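Local coordinates for uncharacterized protein YppE (Bacillus subtilis, PDB 2IM8) that is of unknown function but folds as a compact, almost entirely helical monomer of the DUF1798 family, at residues K79-E84 against K96-D101. Numbering follows the deposited sequence.
Sequences KDNFLE and KKRFKD
N81 reaches R98 through a single water. Its CB points toward helix 96-121, and with CG anti to the carbonyl carbon the amide lies beside its own backbone N and turns OD1 to the partner helix. Water 1 donates to N81 OD1 at 2.7 Å and accepts from R98 NH1 at 3.0 Å, spanning the 4.8 Å between N81 OD1 and R98 NH1. The amide and guanidinium planes are 80° apart, so the two groups meet almost perpendicularly, with the water between them. One turn later E84 makes the direct link. Its chain runs out extended from a CG that is anti to the backbone N, and OE1 forms a salt bridge with R98 NH2 at 3.3 Å. The carboxylate is turned 72° from the guanidinium plane and its oxygen approaches obliquely, so the paired, coplanar geometry of a two-pronged carboxylate-guanidinium bridge is not formed; this one is single and rather long. R98 reaches both partners although its CB does not point at helix 72-91, because the side chain bends at chi2 (56°) and then extends across. NH2 thus serves the acid and NH1 the water, and the guanidinium spans one turn of the opposing helix. Only 108 Å² is buried here, and the backbones stay well apart, E84 CA lying 8.8 Å from F99 CA. The contact lies at the surface: R98 is exposed, and N81 and E84 are partly so. Helices 72-91 and 96-121, joined by a short connection, form an antiparallel helical hairpin. Beneath the bridge, N81 and E84 also pack on I102, and F99 stacks on Y24 of helix 3-29, while F82 packs against M13 and V16 of that helix and N47 and A51 of helix 36-64, within a four-helix bundle.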
# COMPACT_ATOMS: atom_id res chain seq x y z
N LYS A 79 2.79 -4.71 4.06
CA LYS A 79 3.29 -5.59 3.00
C LYS A 79 2.30 -6.67 2.55
O LYS A 79 1.82 -6.64 1.42
CB LYS A 79 4.58 -6.25 3.47
CG LYS A 79 5.09 -7.39 2.59
CD LYS A 79 6.21 -8.12 3.31
CE LYS A 79 6.83 -9.22 2.47
NZ LYS A 79 7.84 -9.99 3.25
N ASP A 80 2.01 -7.62 3.43
CA ASP A 80 1.11 -8.71 3.05
C ASP A 80 -0.26 -8.26 2.61
O ASP A 80 -0.80 -8.80 1.65
CB ASP A 80 0.98 -9.73 4.19
CG ASP A 80 2.31 -10.37 4.54
OD1 ASP A 80 3.19 -10.43 3.66
OD2 ASP A 80 2.47 -10.82 5.70
N ASN A 81 -0.83 -7.26 3.28
CA ASN A 81 -2.16 -6.80 2.89
C ASN A 81 -2.10 -6.07 1.54
O ASN A 81 -2.96 -6.28 0.68
CB ASN A 81 -2.75 -5.86 3.95
CG ASN A 81 -3.26 -6.61 5.17
OD1 ASN A 81 -3.86 -7.68 5.05
ND2 ASN A 81 -3.04 -6.03 6.34
N PHE A 82 -1.09 -5.24 1.36
CA PHE A 82 -0.92 -4.49 0.12
C PHE A 82 -0.75 -5.43 -1.07
O PHE A 82 -1.37 -5.23 -2.11
CB PHE A 82 0.30 -3.57 0.24
CG PHE A 82 0.55 -2.73 -0.98
CD1 PHE A 82 -0.30 -1.68 -1.32
CD2 PHE A 82 1.66 -2.98 -1.79
CE1 PHE A 82 -0.05 -0.88 -2.45
CE2 PHE A 82 1.92 -2.18 -2.92
CZ PHE A 82 1.06 -1.14 -3.25
N LEU A 83 0.09 -6.45 -0.91
CA LEU A 83 0.30 -7.40 -2.01
C LEU A 83 -0.95 -8.21 -2.31
O LEU A 83 -1.21 -8.57 -3.46
CB LEU A 83 1.47 -8.34 -1.70
CG LEU A 83 2.87 -7.81 -2.01
CD1 LEU A 83 3.08 -6.47 -1.34
CD2 LEU A 83 3.90 -8.82 -1.54
N GLU A 84 -1.74 -8.51 -1.28
CA GLU A 84 -2.98 -9.25 -1.55
C GLU A 84 -3.89 -8.32 -2.33
O GLU A 84 -4.50 -8.72 -3.32
CB GLU A 84 -3.65 -9.70 -0.25
CG GLU A 84 -5.08 -10.22 -0.48
CD GLU A 84 -5.69 -10.91 0.73
OE1 GLU A 84 -5.36 -10.53 1.88
OE2 GLU A 84 -6.51 -11.83 0.52
N LYS A 96 -16.13 -8.91 -1.25
CA LYS A 96 -16.15 -7.46 -1.05
C LYS A 96 -15.70 -7.01 0.34
O LYS A 96 -14.87 -6.11 0.46
CB LYS A 96 -17.56 -6.91 -1.31
CG LYS A 96 -18.22 -7.39 -2.60
CD LYS A 96 -17.50 -6.89 -3.84
CE LYS A 96 -18.20 -7.34 -5.12
NZ LYS A 96 -18.21 -8.83 -5.28
N LYS A 97 -16.27 -7.61 1.38
CA LYS A 97 -15.93 -7.25 2.76
C LYS A 97 -14.45 -7.38 3.07
O LYS A 97 -13.85 -6.48 3.66
CB LYS A 97 -16.73 -8.11 3.73
CG LYS A 97 -16.39 -7.85 5.20
CD LYS A 97 -17.01 -8.92 6.09
CE LYS A 97 -16.52 -8.78 7.53
NZ LYS A 97 -17.10 -7.61 8.25
N ARG A 98 -13.87 -8.51 2.71
CA ARG A 98 -12.46 -8.76 2.95
C ARG A 98 -11.60 -7.78 2.15
O ARG A 98 -10.62 -7.23 2.66
CB ARG A 98 -12.12 -10.21 2.56
CG ARG A 98 -10.66 -10.58 2.65
CD ARG A 98 -10.08 -10.33 4.04
NE ARG A 98 -8.69 -10.78 4.09
CZ ARG A 98 -7.81 -10.39 5.00
NH1 ARG A 98 -8.17 -9.53 5.95
NH2 ARG A 98 -6.57 -10.85 4.97
N PHE A 99 -11.96 -7.55 0.89
CA PHE A 99 -11.18 -6.63 0.07
C PHE A 99 -11.21 -5.24 0.71
O PHE A 99 -10.19 -4.54 0.74
CB PHE A 99 -11.74 -6.54 -1.35
CG PHE A 99 -10.90 -5.71 -2.27
CD1 PHE A 99 -9.79 -6.26 -2.91
CD2 PHE A 99 -11.16 -4.35 -2.43
CE1 PHE A 99 -8.94 -5.45 -3.69
CE2 PHE A 99 -10.33 -3.55 -3.20
CZ PHE A 99 -9.22 -4.10 -3.83
N LYS A 100 -12.38 -4.85 1.20
CA LYS A 100 -12.53 -3.55 1.84
C LYS A 100 -11.66 -3.48 3.09
O LYS A 100 -10.98 -2.49 3.30
CB LYS A 100 -13.99 -3.26 2.20
CG LYS A 100 -14.19 -1.89 2.86
CD LYS A 100 -15.66 -1.55 3.11
CE LYS A 100 -15.82 -0.18 3.77
NZ LYS A 100 -17.24 0.21 3.96
N ASP A 101 -11.70 -4.53 3.92
CA ASP A 101 -10.91 -4.56 5.14
C ASP A 101 -9.41 -4.36 4.93
O ASP A 101 -8.79 -3.56 5.62
CB ASP A 101 -11.12 -5.88 5.90
CG ASP A 101 -12.55 -6.05 6.39
OD1 ASP A 101 -13.20 -5.03 6.67
OD2 ASP A 101 -13.01 -7.21 6.50
O HOH W 1 -5.63 -8.34 6.94